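Local coordinates for sensor protein (Thermotoga maritima, PDB 3A0S), which probably phosphorylates a protein histidine at the expense of ATP in two-component signalling, and is represented here by its PAS domain alone, at residues K57-L62 with N73-P78; A50-F54 with L87-I92; D11-W17 with V32-L37. One frame throughout, in Å; residues are numbered along the deposited sequence.

All three contacts belong to the five-stranded antiparallel sheet of a single PAS domain. Contact 3 closes first along the chain, fastening the loop after helix 29-32 to edge strand 14-17. Contact 2 follows, laying helix 44-56 on the inner strand 87-95, and contact 1, nested within its loop, pairs the other edge strand, 60-67, with strand 70-80. The centres of contacts 1 and 2 lie about 8 Å apart and the two touch where Val53 packs on Val60 and Ile92 on Ile74. Centre to centre, contact 3 lies about 12 Å from contact 2, meeting it where Leu37 reaches Ile92, and about 17 Å from contact 1. Together they tie both edge strands into one compact PAS domain.

Contact 1 of 3, residues K57-L62 with N73-P78; sequences KEPVFL and NIRFSP
Val60 O is approached by three groups of the strand opposite. Phe76 N donates to it at 2.9 Å, Arg75 CA brings a weaker C-H contact at 3.5 Å, and the Phe76 ring comes edge-on, CD1 standing 3.7 Å from the same Val60 O, which lies in the plane of that ring. Val60 N returns a bond to Phe76 O, an oxygen that also has Pro59 CA 3.1 Å away. At the next hydrogen-bonded pair, Leu62 and Ile74 bond in both directions; Leu62 N reaches Ile74 O at 2.8 Å with an almost straight N-H...O angle of 177°. Phe61 and Arg75 form the non-hydrogen-bonded pair between them, in an antiparallel hairpin of strands 60-67 and 70-80.

The side chains sort by face. Val60, Leu62, Ile74 and Phe76 share one side, where Leu62 CD1 reaches Phe76 CE1 at 3.7 Å and helix 44-56 covers Val60 and Phe76 through Val53. On the other side Phe61 has CG anti to its backbone N (chi1 175°), which carries the ring diagonally over to Asn73. Phe61 CZ comes 3.6 Å from Asn73 CG, with ring and amide planes turned 62° apart, while Asn73 OD1 bonds to a tetraethylene glycol molecule. Before the strand proper begins, the chain leaves the helix by a Schellman motif at Lys57, and the prolines meet, Pro78 CD 3.7 Å from Pro59 N.

Strand 73-78 also bonds along its other edge, Asn73, Arg75 and Ser77 pairing with Asp95, Thr93 and Ile91. Main-chain bonds therefore fix the register here, while the side chains of Ile74 and Phe76 are buried on the face under helix 44-56 and Phe61 and Arg75 lie exposed on the other.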
ATOM      1  N   LYS A  57     -11.407   4.418  -8.613  1.00 28.60           N
ATOM      2  CA  LYS A  57     -11.830   3.009  -8.741  1.00 29.73           C
ATOM      3  C   LYS A  57     -11.076   2.235  -9.828  1.00 30.50           C
ATOM      4  O   LYS A  57     -11.619   1.285 -10.399  1.00 31.45           O
ATOM      5  CB  LYS A  57     -13.334   2.889  -9.056  1.00 29.23           C
ATOM      6  CG  LYS A  57     -14.237   3.909  -8.434  1.00 28.36           C
ATOM      7  CD  LYS A  57     -15.667   3.571  -8.858  1.00 25.72           C
ATOM      8  CE  LYS A  57     -16.605   4.685  -8.562  1.00 25.16           C
ATOM      9  NZ  LYS A  57     -18.022   4.235  -8.747  1.00 20.89           N
ATOM     10  N   GLU A  58      -9.850   2.653 -10.127  1.00 30.41           N
ATOM     11  CA  GLU A  58      -9.046   2.012 -11.171  1.00 31.12           C
ATOM     12  C   GLU A  58      -7.639   1.701 -10.657  1.00 30.38           C
ATOM     13  O   GLU A  58      -7.032   2.551 -10.014  1.00 29.93           O
ATOM     14  CB  GLU A  58      -8.974   2.885 -12.430  0.50 31.54           C
ATOM     15  CG  GLU A  58     -10.096   2.632 -13.441  0.50 33.80           C
ATOM     16  CD  GLU A  58     -10.010   1.261 -14.102  0.50 35.76           C
ATOM     17  OE1 GLU A  58      -9.034   1.007 -14.847  0.50 36.71           O
ATOM     18  OE2 GLU A  58     -10.929   0.442 -13.883  0.50 37.24           O
ATOM     19  N   PRO A  59      -7.118   0.498 -10.963  1.00 30.60           N
ATOM     20  CA  PRO A  59      -5.750   0.221 -10.548  1.00 29.99           C
ATOM     21  C   PRO A  59      -4.709   1.047 -11.298  1.00 29.92           C
ATOM     22  O   PRO A  59      -4.968   1.545 -12.408  1.00 29.94           O
ATOM     23  CB  PRO A  59      -5.588  -1.274 -10.832  1.00 29.79           C
ATOM     24  CG  PRO A  59      -6.556  -1.543 -11.947  1.00 30.92           C
ATOM     25  CD  PRO A  59      -7.727  -0.661 -11.643  1.00 30.62           C
ATOM     26  N   VAL A  60      -3.552   1.209 -10.667  1.00 29.22           N
ATOM     27  CA  VAL A  60      -2.449   1.978 -11.211  1.00 29.43           C
ATOM     28  C   VAL A  60      -1.173   1.161 -11.013  1.00 29.10           C
ATOM     29  O   VAL A  60      -0.923   0.623  -9.940  1.00 27.49           O
ATOM     30  CB  VAL A  60      -2.307   3.348 -10.503  1.00 30.26           C
ATOM     31  CG1 VAL A  60      -0.943   3.958 -10.738  1.00 33.03           C
ATOM     32  CG2 VAL A  60      -3.410   4.306 -10.952  1.00 31.74           C
ATOM     33  N   PHE A  61      -0.370   1.085 -12.064  1.00 29.00           N
ATOM     34  CA  PHE A  61       0.944   0.484 -11.972  1.00 29.44           C
ATOM     35  C   PHE A  61       1.986   1.567 -12.191  1.00 29.30           C
ATOM     36  O   PHE A  61       1.961   2.291 -13.203  1.00 29.63           O
ATOM     37  CB  PHE A  61       1.076  -0.656 -12.993  1.00 29.27           C
ATOM     38  CG  PHE A  61       2.452  -1.269 -13.049  1.00 30.90           C
ATOM     39  CD1 PHE A  61       2.823  -2.269 -12.146  1.00 32.50           C
ATOM     40  CD2 PHE A  61       3.375  -0.852 -14.004  1.00 32.30           C
ATOM     41  CE1 PHE A  61       4.113  -2.833 -12.195  1.00 31.74           C
ATOM     42  CE2 PHE A  61       4.663  -1.412 -14.061  1.00 32.35           C
ATOM     43  CZ  PHE A  61       5.024  -2.400 -13.155  1.00 30.75           C
ATOM     44  N   LEU A  62       2.900   1.694 -11.241  1.00 29.46           N
ATOM     45  CA  LEU A  62       4.022   2.593 -11.412  1.00 30.41           C
ATOM     46  C   LEU A  62       5.293   1.763 -11.501  1.00 30.45           C
ATOM     47  O   LEU A  62       5.477   0.795 -10.758  1.00 29.86           O
ATOM     48  CB  LEU A  62       4.121   3.576 -10.249  1.00 30.17           C
ATOM     49  CG  LEU A  62       2.925   4.409  -9.759  1.00 32.49           C
ATOM     50  CD1 LEU A  62       3.356   5.129  -8.511  1.00 32.50           C
ATOM     51  CD2 LEU A  62       2.422   5.410 -10.805  1.00 33.02           C
ATOM     52  N   ASN A  73       8.822  -1.445  -8.843  1.00 23.20           N
ATOM     53  CA  ASN A  73       7.464  -1.476  -9.377  1.00 23.44           C
ATOM     54  C   ASN A  73       6.501  -1.341  -8.186  1.00 23.19           C
ATOM     55  O   ASN A  73       6.669  -1.989  -7.159  1.00 22.62           O
ATOM     56  CB  ASN A  73       7.143  -2.832  -9.990  1.00 24.03           C
ATOM     57  CG  ASN A  73       7.957  -3.179 -11.213  1.00 25.77           C
ATOM     58  OD1 ASN A  73       8.630  -2.345 -11.809  1.00 27.30           O
ATOM     59  ND2 ASN A  73       7.868  -4.452 -11.610  1.00 25.79           N
ATOM     60  N   ILE A  74       5.475  -0.520  -8.324  1.00 23.07           N
ATOM     61  CA  ILE A  74       4.430  -0.461  -7.304  1.00 23.34           C
ATOM     62  C   ILE A  74       3.061  -0.576  -7.976  1.00 23.88           C
ATOM     63  O   ILE A  74       2.743   0.183  -8.898  1.00 24.07           O
ATOM     64  CB  ILE A  74       4.525   0.813  -6.442  1.00 22.77           C
ATOM     65  CG1 ILE A  74       5.933   0.971  -5.850  1.00 24.51           C
ATOM     66  CG2 ILE A  74       3.452   0.814  -5.340  1.00 22.72           C
ATOM     67  CD1 ILE A  74       6.099   2.150  -4.894  1.00 25.58           C
ATOM     68  N   ARG A  75       2.244  -1.530  -7.529  1.00 23.07           N
ATOM     69  CA  ARG A  75       0.884  -1.640  -8.060  1.00 23.39           C
ATOM     70  C   ARG A  75      -0.073  -1.257  -6.955  1.00 22.54           C
ATOM     71  O   ARG A  75       0.120  -1.621  -5.799  1.00 21.40           O
ATOM     72  CB  ARG A  75       0.589  -3.077  -8.508  0.50 22.96           C
ATOM     73  CG  ARG A  75      -0.826  -3.302  -9.080  0.50 24.00           C
ATOM     74  CD  ARG A  75      -0.972  -4.709  -9.670  0.50 26.05           C
ATOM     75  NE  ARG A  75      -0.812  -5.751  -8.651  0.50 30.01           N
ATOM     76  CZ  ARG A  75      -0.110  -6.871  -8.814  0.50 32.12           C
ATOM     77  NH1 ARG A  75       0.511  -7.123  -9.959  0.50 32.79           N
ATOM     78  NH2 ARG A  75      -0.035  -7.758  -7.832  0.50 32.57           N
ATOM     79  N   PHE A  76      -1.111  -0.520  -7.330  1.00 20.76           N
ATOM     80  CA  PHE A  76      -2.190  -0.134  -6.430  1.00 20.46           C
ATOM     81  C   PHE A  76      -3.482  -0.704  -6.975  1.00 21.37           C
ATOM     82  O   PHE A  76      -3.902  -0.369  -8.100  1.00 21.86           O
ATOM     83  CB  PHE A  76      -2.324   1.383  -6.395  1.00 20.48           C
ATOM     84  CG  PHE A  76      -1.094   2.114  -5.950  1.00 19.64           C
ATOM     85  CD1 PHE A  76      -0.018   2.340  -6.806  1.00 20.76           C
ATOM     86  CD2 PHE A  76      -1.042   2.623  -4.675  1.00 21.44           C
ATOM     87  CE1 PHE A  76       1.095   3.065  -6.367  1.00 20.19           C
ATOM     88  CE2 PHE A  76       0.051   3.332  -4.228  1.00 19.88           C
ATOM     89  CZ  PHE A  76       1.114   3.573  -5.062  1.00 20.50           C
ATOM     90  N   SER A  77      -4.134  -1.534  -6.173  1.00 21.35           N
ATOM     91  CA  SER A  77      -5.344  -2.222  -6.625  1.00 22.11           C
ATOM     92  C   SER A  77      -6.515  -1.988  -5.672  1.00 21.46           C
ATOM     93  O   SER A  77      -6.533  -2.552  -4.589  1.00 21.58           O
ATOM     94  CB  SER A  77      -5.077  -3.722  -6.667  1.00 22.96           C
ATOM     95  OG  SER A  77      -3.923  -4.027  -7.458  1.00 28.14           O
ATOM     96  N   PRO A  78      -7.534  -1.222  -6.113  1.00 21.16           N
ATOM     97  CA  PRO A  78      -8.740  -1.063  -5.275  1.00 22.08           C
ATOM     98  C   PRO A  78      -9.461  -2.406  -5.195  1.00 21.09           C
ATOM     99  O   PRO A  78      -9.406  -3.206  -6.141  1.00 21.84           O
ATOM    100  CB  PRO A  78      -9.567  -0.023  -6.027  1.00 22.81           C
ATOM    101  CG  PRO A  78      -9.096  -0.124  -7.430  1.00 25.16           C
ATOM    102  CD  PRO A  78      -7.676  -0.563  -7.424  1.00 22.30           C
TER

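Contact 2 of 3, residues A50-F54 with L87-I92; sequences AESVF and LEGVII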
ATOM      1  N   ALA A  50      -2.484   6.118  -3.392  1.00 23.03           N
ATOM      2  CA  ALA A  50      -3.515   5.122  -3.050  1.00 23.28           C
ATOM      3  C   ALA A  50      -4.879   5.802  -2.917  1.00 23.90           C
ATOM      4  O   ALA A  50      -5.896   5.244  -3.320  1.00 23.22           O
ATOM      5  CB  ALA A  50      -3.130   4.396  -1.738  1.00 23.17           C
ATOM      6  N   GLU A  51      -4.902   7.007  -2.343  1.00 24.97           N
ATOM      7  CA  GLU A  51      -6.159   7.783  -2.215  1.00 26.59           C
ATOM      8  C   GLU A  51      -6.742   8.073  -3.580  1.00 25.51           C
ATOM      9  O   GLU A  51      -7.941   7.941  -3.800  1.00 25.63           O
ATOM     10  CB  GLU A  51      -5.926   9.126  -1.498  1.00 27.37           C
ATOM     11  CG  GLU A  51      -5.527   9.015  -0.043  1.00 30.91           C
ATOM     12  CD  GLU A  51      -5.439  10.367   0.700  1.00 31.77           C
ATOM     13  OE1 GLU A  51      -5.160  11.398   0.081  1.00 36.64           O
ATOM     14  OE2 GLU A  51      -5.644  10.370   1.937  1.00 39.79           O
ATOM     15  N   SER A  52      -5.889   8.519  -4.492  1.00 25.49           N
ATOM     16  CA  SER A  52      -6.323   8.802  -5.850  1.00 25.67           C
ATOM     17  C   SER A  52      -6.855   7.566  -6.586  1.00 25.33           C
ATOM     18  O   SER A  52      -7.891   7.624  -7.262  1.00 25.88           O
ATOM     19  CB  SER A  52      -5.180   9.453  -6.634  1.00 26.40           C
ATOM     20  OG  SER A  52      -5.621   9.848  -7.910  1.00 30.67           O
ATOM     21  N   VAL A  53      -6.159   6.438  -6.435  1.00 24.61           N
ATOM     22  CA  VAL A  53      -6.587   5.161  -6.998  1.00 24.64           C
ATOM     23  C   VAL A  53      -7.958   4.736  -6.458  1.00 24.91           C
ATOM     24  O   VAL A  53      -8.826   4.283  -7.200  1.00 24.96           O
ATOM     25  CB  VAL A  53      -5.522   4.070  -6.673  1.00 24.89           C
ATOM     26  CG1 VAL A  53      -6.077   2.669  -6.903  1.00 25.81           C
ATOM     27  CG2 VAL A  53      -4.244   4.338  -7.476  1.00 24.83           C
ATOM     28  N   PHE A  54      -8.146   4.863  -5.145  1.00 24.36           N
ATOM     29  CA  PHE A  54      -9.420   4.524  -4.539  1.00 24.81           C
ATOM     30  C   PHE A  54     -10.550   5.388  -5.115  1.00 25.58           C
ATOM     31  O   PHE A  54     -11.559   4.852  -5.590  1.00 25.41           O
ATOM     32  CB  PHE A  54      -9.321   4.679  -3.026  1.00 23.92           C
ATOM     33  CG  PHE A  54     -10.549   4.234  -2.284  1.00 23.32           C
ATOM     34  CD1 PHE A  54     -10.743   2.897  -1.948  1.00 24.90           C
ATOM     35  CD2 PHE A  54     -11.525   5.159  -1.925  1.00 25.70           C
ATOM     36  CE1 PHE A  54     -11.894   2.509  -1.237  1.00 25.18           C
ATOM     37  CE2 PHE A  54     -12.684   4.762  -1.237  1.00 25.42           C
ATOM     38  CZ  PHE A  54     -12.870   3.437  -0.907  1.00 25.25           C
ATOM     39  N   LEU A  87     -16.586  -0.731  -1.958  1.00 19.70           N
ATOM     40  CA  LEU A  87     -15.156  -0.469  -2.102  1.00 20.86           C
ATOM     41  C   LEU A  87     -14.542  -0.405  -0.727  1.00 22.70           C
ATOM     42  O   LEU A  87     -14.932   0.462   0.065  1.00 23.10           O
ATOM     43  CB  LEU A  87     -14.928   0.845  -2.845  1.00 22.39           C
ATOM     44  CG  LEU A  87     -14.881   0.680  -4.355  1.00 25.63           C
ATOM     45  CD1 LEU A  87     -15.029   2.043  -5.073  1.00 27.13           C
ATOM     46  CD2 LEU A  87     -13.598  -0.036  -4.798  1.00 26.33           C
ATOM     47  N   GLU A  88     -13.596  -1.301  -0.427  1.00 22.79           N
ATOM     48  CA  GLU A  88     -13.098  -1.465   0.941  1.00 23.72           C
ATOM     49  C   GLU A  88     -11.624  -1.066   1.151  1.00 23.35           C
ATOM     50  O   GLU A  88     -11.155  -1.034   2.291  1.00 24.66           O
ATOM     51  CB  GLU A  88     -13.431  -2.824   1.556  0.50 23.06           C
ATOM     52  CG  GLU A  88     -14.895  -2.928   2.025  0.50 21.97           C
ATOM     53  CD  GLU A  88     -15.237  -2.004   3.198  0.50 21.35           C
ATOM     54  OE1 GLU A  88     -14.323  -1.606   3.945  0.50 22.53           O
ATOM     55  OE2 GLU A  88     -16.428  -1.671   3.359  0.50 16.46           O
ATOM     56  N   GLY A  89     -10.913  -0.715   0.088  1.00 22.37           N
ATOM     57  CA  GLY A  89      -9.546  -0.234   0.285  1.00 21.74           C
ATOM     58  C   GLY A  89      -8.704  -0.477  -0.936  1.00 21.68           C
ATOM     59  O   GLY A  89      -9.219  -0.613  -2.034  1.00 21.04           O
ATOM     60  N   VAL A  90      -7.388  -0.473  -0.733  1.00 20.10           N
ATOM     61  CA  VAL A  90      -6.410  -0.560  -1.826  1.00 20.16           C
ATOM     62  C   VAL A  90      -5.261  -1.472  -1.361  1.00 20.31           C
ATOM     63  O   VAL A  90      -4.716  -1.268  -0.273  1.00 20.48           O
ATOM     64  CB  VAL A  90      -5.868   0.842  -2.165  1.00 20.56           C
ATOM     65  CG1 VAL A  90      -4.724   0.743  -3.185  1.00 20.91           C
ATOM     66  CG2 VAL A  90      -6.978   1.778  -2.685  1.00 21.47           C
ATOM     67  N   ILE A  91      -4.911  -2.449  -2.187  1.00 18.79           N
ATOM     68  CA  ILE A  91      -3.748  -3.315  -1.971  1.00 19.61           C
ATOM     69  C   ILE A  91      -2.569  -2.714  -2.740  1.00 19.00           C
ATOM     70  O   ILE A  91      -2.666  -2.360  -3.922  1.00 19.25           O
ATOM     71  CB  ILE A  91      -4.009  -4.744  -2.459  1.00 20.48           C
ATOM     72  CG1 ILE A  91      -5.216  -5.345  -1.736  1.00 22.93           C
ATOM     73  CG2 ILE A  91      -2.751  -5.596  -2.218  1.00 20.54           C
ATOM     74  CD1 ILE A  91      -5.936  -6.455  -2.531  1.00 27.08           C
ATOM     75  N   ILE A  92      -1.458  -2.534  -2.023  1.00 18.17           N
ATOM     76  CA  ILE A  92      -0.233  -2.008  -2.601  1.00 17.80           C
ATOM     77  C   ILE A  92       0.819  -3.127  -2.610  1.00 18.43           C
ATOM     78  O   ILE A  92       1.111  -3.729  -1.577  1.00 18.67           O
ATOM     79  CB  ILE A  92       0.252  -0.790  -1.796  1.00 17.93           C
ATOM     80  CG1 ILE A  92      -0.891   0.227  -1.655  1.00 19.09           C
ATOM     81  CG2 ILE A  92       1.483  -0.174  -2.467  1.00 19.45           C
ATOM     82  CD1 ILE A  92      -0.506   1.373  -0.686  1.00 20.54           C
TER
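Phe54 reaches from helix 44-56 to the start of strand 87-95 because a chi1 of -175° turns the ring away from its own amide nitrogen, throwing it forward along the main chain of the strand. The ring arrives by its edge. Phe54 CE1 is 3.6 Å from Gly89 N, and Phe54 CZ is 3.7 Å from Leu87 O; both Leu87 O and Gly89 O lie in the ring plane, so the C-H rim faces carbonyl oxygens. Leu87 runs past the ring in the opposite direction, its CB 3.8 Å from Phe54 CE1.

Val90 makes the middle of the contact. At its chi1 of 173° the two methyls divide the work: Val90 CG2 rests against both Phe54 CB and Ala50 O, 3.7 Å from the latter, an oxygen that already accepts the helical bond from Phe54 N. CG1 of Val90 turns to the small CB of Ala50, at 4.2 Å, and more loosely to Val53 CG1. Further along, the extended Ile92 chain brings CD1 to within 4.1 Å of Ala50 CB and packs on Leu37 as well.

Segment 50-54 of the helix runs at 134° to segment 87-92, N-to-C direction against N-to-C direction, with Val53 also resting on Phe76 and Pro78 of the next strand. A helix laid obliquely over the concave face of an antiparallel sheet, just ahead of its third strand, is characteristic of the PAS fold, whose helices pack on one face of the five-stranded sheet.

Contact 3 of 3, residues D11-W17 with V32-L37; sequences DGRITEW and VLGRRL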
ATOM      1  N   ASP A  11     -10.371   4.025   4.740  1.00 21.55           N
ATOM      2  CA  ASP A  11      -9.936   5.199   5.478  1.00 22.17           C
ATOM      3  C   ASP A  11      -8.439   5.419   5.501  1.00 21.55           C
ATOM      4  O   ASP A  11      -7.964   6.302   6.222  1.00 23.30           O
ATOM      5  CB  ASP A  11     -10.487   5.152   6.893  1.00 21.89           C
ATOM      6  CG  ASP A  11     -11.987   5.092   6.899  1.00 23.29           C
ATOM      7  OD1 ASP A  11     -12.632   6.058   6.456  1.00 25.25           O
ATOM      8  OD2 ASP A  11     -12.514   4.066   7.294  1.00 23.40           O
ATOM      9  N   GLY A  12      -7.699   4.629   4.743  1.00 20.36           N
ATOM     10  CA  GLY A  12      -6.256   4.798   4.656  1.00 19.99           C
ATOM     11  C   GLY A  12      -5.467   4.064   5.718  1.00 19.54           C
ATOM     12  O   GLY A  12      -4.250   4.300   5.840  1.00 19.95           O
ATOM     13  N   ARG A  13      -6.113   3.206   6.501  1.00 19.58           N
ATOM     14  CA  ARG A  13      -5.462   2.475   7.596  1.00 19.60           C
ATOM     15  C   ARG A  13      -4.837   1.190   7.133  1.00 19.18           C
ATOM     16  O   ARG A  13      -5.416   0.435   6.356  1.00 18.85           O
ATOM     17  CB  ARG A  13      -6.470   2.128   8.690  1.00 20.25           C
ATOM     18  CG  ARG A  13      -7.141   3.380   9.163  1.00 24.72           C
ATOM     19  CD  ARG A  13      -7.709   3.266  10.498  1.00 25.99           C
ATOM     20  NE  ARG A  13      -8.205   4.601  10.876  1.00 27.59           N
ATOM     21  CZ  ARG A  13      -7.534   5.541  11.534  1.00 27.33           C
ATOM     22  NH1 ARG A  13      -6.271   5.355  11.956  1.00 27.95           N
ATOM     23  NH2 ARG A  13      -8.149   6.697  11.806  1.00 28.02           N
ATOM     24  N   ILE A  14      -3.689   0.895   7.724  1.00 18.51           N
ATOM     25  CA  ILE A  14      -2.967  -0.303   7.338  1.00 18.76           C
ATOM     26  C   ILE A  14      -3.675  -1.515   7.950  1.00 18.62           C
ATOM     27  O   ILE A  14      -3.762  -1.685   9.183  1.00 18.91           O
ATOM     28  CB  ILE A  14      -1.483  -0.248   7.786  1.00 18.25           C
ATOM     29  CG1 ILE A  14      -0.748   0.827   7.025  1.00 20.49           C
ATOM     30  CG2 ILE A  14      -0.784  -1.586   7.567  1.00 18.68           C
ATOM     31  CD1 ILE A  14       0.546   1.246   7.741  1.00 18.17           C
ATOM     32  N   THR A  15      -4.149  -2.406   7.072  1.00 18.52           N
ATOM     33  CA  THR A  15      -4.821  -3.616   7.533  1.00 19.37           C
ATOM     34  C   THR A  15      -4.016  -4.858   7.258  1.00 19.57           C
ATOM     35  O   THR A  15      -4.295  -5.908   7.855  1.00 20.15           O
ATOM     36  CB  THR A  15      -6.211  -3.787   6.916  1.00 20.54           C
ATOM     37  OG1 THR A  15      -6.057  -3.876   5.495  1.00 21.90           O
ATOM     38  CG2 THR A  15      -7.103  -2.609   7.289  1.00 21.14           C
ATOM     39  N   GLU A  16      -3.028  -4.769   6.367  1.00 19.42           N
ATOM     40  CA  GLU A  16      -2.079  -5.871   6.109  1.00 20.55           C
ATOM     41  C   GLU A  16      -0.677  -5.300   5.904  1.00 19.07           C
ATOM     42  O   GLU A  16      -0.549  -4.242   5.305  1.00 18.12           O
ATOM     43  CB  GLU A  16      -2.508  -6.736   4.882  1.00 21.18           C
ATOM     44  CG  GLU A  16      -3.929  -7.360   4.976  1.00 24.75           C
ATOM     45  CD  GLU A  16      -4.309  -8.270   3.802  1.00 25.76           C
ATOM     46  OE1 GLU A  16      -4.039  -7.962   2.616  1.00 27.89           O
ATOM     47  OE2 GLU A  16      -4.897  -9.324   4.111  1.00 31.26           O
ATOM     48  N   TRP A  17       0.340  -6.013   6.384  1.00 19.16           N
ATOM     49  CA  TRP A  17       1.727  -5.599   6.245  1.00 18.54           C
ATOM     50  C   TRP A  17       2.533  -6.866   6.392  1.00 19.67           C
ATOM     51  O   TRP A  17       2.736  -7.366   7.488  1.00 20.60           O
ATOM     52  CB  TRP A  17       2.068  -4.600   7.340  1.00 17.58           C
ATOM     53  CG  TRP A  17       3.452  -4.003   7.321  1.00 18.42           C
ATOM     54  CD1 TRP A  17       4.599  -4.561   7.843  1.00 20.01           C
ATOM     55  CD2 TRP A  17       3.824  -2.703   6.835  1.00 17.67           C
ATOM     56  NE1 TRP A  17       5.656  -3.689   7.697  1.00 20.85           N
ATOM     57  CE2 TRP A  17       5.206  -2.540   7.079  1.00 18.63           C
ATOM     58  CE3 TRP A  17       3.115  -1.655   6.228  1.00 18.60           C
ATOM     59  CZ2 TRP A  17       5.895  -1.359   6.729  1.00 20.47           C
ATOM     60  CZ3 TRP A  17       3.794  -0.469   5.915  1.00 20.17           C
ATOM     61  CH2 TRP A  17       5.173  -0.346   6.143  1.00 20.37           C
ATOM     62  N   VAL A  32       2.726  -0.996  12.875  1.00 19.45           N
ATOM     63  CA  VAL A  32       2.049  -0.141  11.897  1.00 19.88           C
ATOM     64  C   VAL A  32       0.558  -0.468  11.713  1.00 18.95           C
ATOM     65  O   VAL A  32      -0.224   0.351  11.206  1.00 18.88           O
ATOM     66  CB  VAL A  32       2.772  -0.141  10.514  1.00 21.00           C
ATOM     67  CG1 VAL A  32       4.186   0.476  10.641  1.00 21.20           C
ATOM     68  CG2 VAL A  32       2.815  -1.545   9.903  1.00 21.71           C
ATOM     69  N   LEU A  33       0.149  -1.661  12.113  1.00 19.26           N
ATOM     70  CA  LEU A  33      -1.222  -2.054  11.870  1.00 19.10           C
ATOM     71  C   LEU A  33      -2.195  -1.073  12.498  1.00 18.77           C
ATOM     72  O   LEU A  33      -2.007  -0.660  13.652  1.00 19.25           O
ATOM     73  CB  LEU A  33      -1.419  -3.424  12.503  0.50 20.60           C
ATOM     74  CG  LEU A  33      -2.666  -4.177  12.088  0.50 19.16           C
ATOM     75  CD1 LEU A  33      -2.610  -4.665  10.646  0.50 19.02           C
ATOM     76  CD2 LEU A  33      -2.816  -5.363  13.028  0.50 20.90           C
ATOM     77  N   GLY A  34      -3.229  -0.691  11.751  1.00 17.63           N
ATOM     78  CA  GLY A  34      -4.224   0.221  12.250  1.00 18.48           C
ATOM     79  C   GLY A  34      -3.915   1.683  12.009  1.00 18.39           C
ATOM     80  O   GLY A  34      -4.792   2.524  12.151  1.00 20.82           O
ATOM     81  N   ARG A  35      -2.685   2.000  11.643  1.00 18.25           N
ATOM     82  CA  ARG A  35      -2.288   3.402  11.478  1.00 18.51           C
ATOM     83  C   ARG A  35      -2.511   3.871  10.046  1.00 18.19           C
ATOM     84  O   ARG A  35      -2.525   3.046   9.104  1.00 18.49           O
ATOM     85  CB  ARG A  35      -0.830   3.592  11.869  1.00 18.13           C
ATOM     86  CG  ARG A  35      -0.538   3.075  13.266  1.00 17.73           C
ATOM     87  CD  ARG A  35       0.907   3.250  13.634  1.00 17.42           C
ATOM     88  NE  ARG A  35       1.192   2.730  14.979  1.00 17.72           N
ATOM     89  CZ  ARG A  35       1.086   3.453  16.080  1.00 16.52           C
ATOM     90  NH1 ARG A  35       0.695   4.735  16.014  1.00 16.56           N
ATOM     91  NH2 ARG A  35       1.394   2.922  17.267  1.00 17.35           N
ATOM     92  N   ARG A  36      -2.674   5.184   9.888  1.00 18.87           N
ATOM     93  CA  ARG A  36      -2.749   5.696   8.531  1.00 19.26           C
ATOM     94  C   ARG A  36      -1.405   5.652   7.861  1.00 20.07           C
ATOM     95  O   ARG A  36      -0.436   6.160   8.395  1.00 19.59           O
ATOM     96  CB  ARG A  36      -3.499   6.999   8.388  0.50 21.17           C
ATOM     97  CG  ARG A  36      -4.906   6.651   7.968  0.50 22.04           C
ATOM     98  CD  ARG A  36      -5.512   7.767   7.323  0.50 21.50           C
ATOM     99  NE  ARG A  36      -6.446   8.382   8.262  0.50 21.97           N
ATOM    100  CZ  ARG A  36      -6.142   9.068   9.361  0.50 29.24           C
ATOM    101  NH1 ARG A  36      -4.894   9.263   9.736  0.50 29.73           N
ATOM    102  NH2 ARG A  36      -7.125   9.551  10.111  0.50 30.73           N
ATOM    103  N   LEU A  37      -1.337   5.051   6.677  1.00 18.28           N
ATOM    104  CA  LEU A  37      -0.073   4.976   5.951  1.00 18.75           C
ATOM    105  C   LEU A  37       0.542   6.345   5.751  1.00 19.58           C
ATOM    106  O   LEU A  37       1.764   6.496   5.865  1.00 19.48           O
ATOM    107  CB  LEU A  37      -0.257   4.302   4.568  1.00 18.84           C
ATOM    108  CG  LEU A  37       1.063   4.094   3.815  1.00 19.12           C
ATOM    109  CD1 LEU A  37       1.974   3.091   4.535  1.00 19.06           C
ATOM    110  CD2 LEU A  37       0.798   3.549   2.416  1.00 20.41           C
TER
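The type II turn from Val32 to Arg35 docks against edge strand 14-17, with Gly34 N donating to Ile14 O at 2.8 Å and a near-straight 171°. Ile14 N in turn gives its hydrogen to Arg35 O, also at 2.8 Å, and Leu37 N bonds to Gly12 O at 3.1 Å, so the loop is stitched on both sides of the single bridge between Arg13 and Arg36.

Below these bonds the side chains interleave. Val32 CG2, placed between its backbone N and carbonyl carbon by a chi1 of -64°, sits over the face of Trp17 in a CH-pi contact, 3.6 Å from the centroid of the five-membered ring. Ile14 CD1 fills in beside it, 3.8 Å from Val32 CB and 4.0 Å from Leu37 CD1. In the PAS fold this is where the helical segment after the second strand returns to the sheet: Trp17 NE1 bonds back to Leu27 O, and Thr15 with Glu16 forms a classic beta bulge opposite Thr7.

At the surface, Arg13 stretches out so that NH1 donates to Gly34 O at 3.2 Å, with the oxygen close to the guanidinium plane. Arg36 passes obliquely across one face of that group, the two planes 39° apart, and Arg13 NH2 and Arg36 NH2, two like-charged donors and not bonded, are 3.5 Å apart; Arg36 has a long, weak ion pair with Asp39.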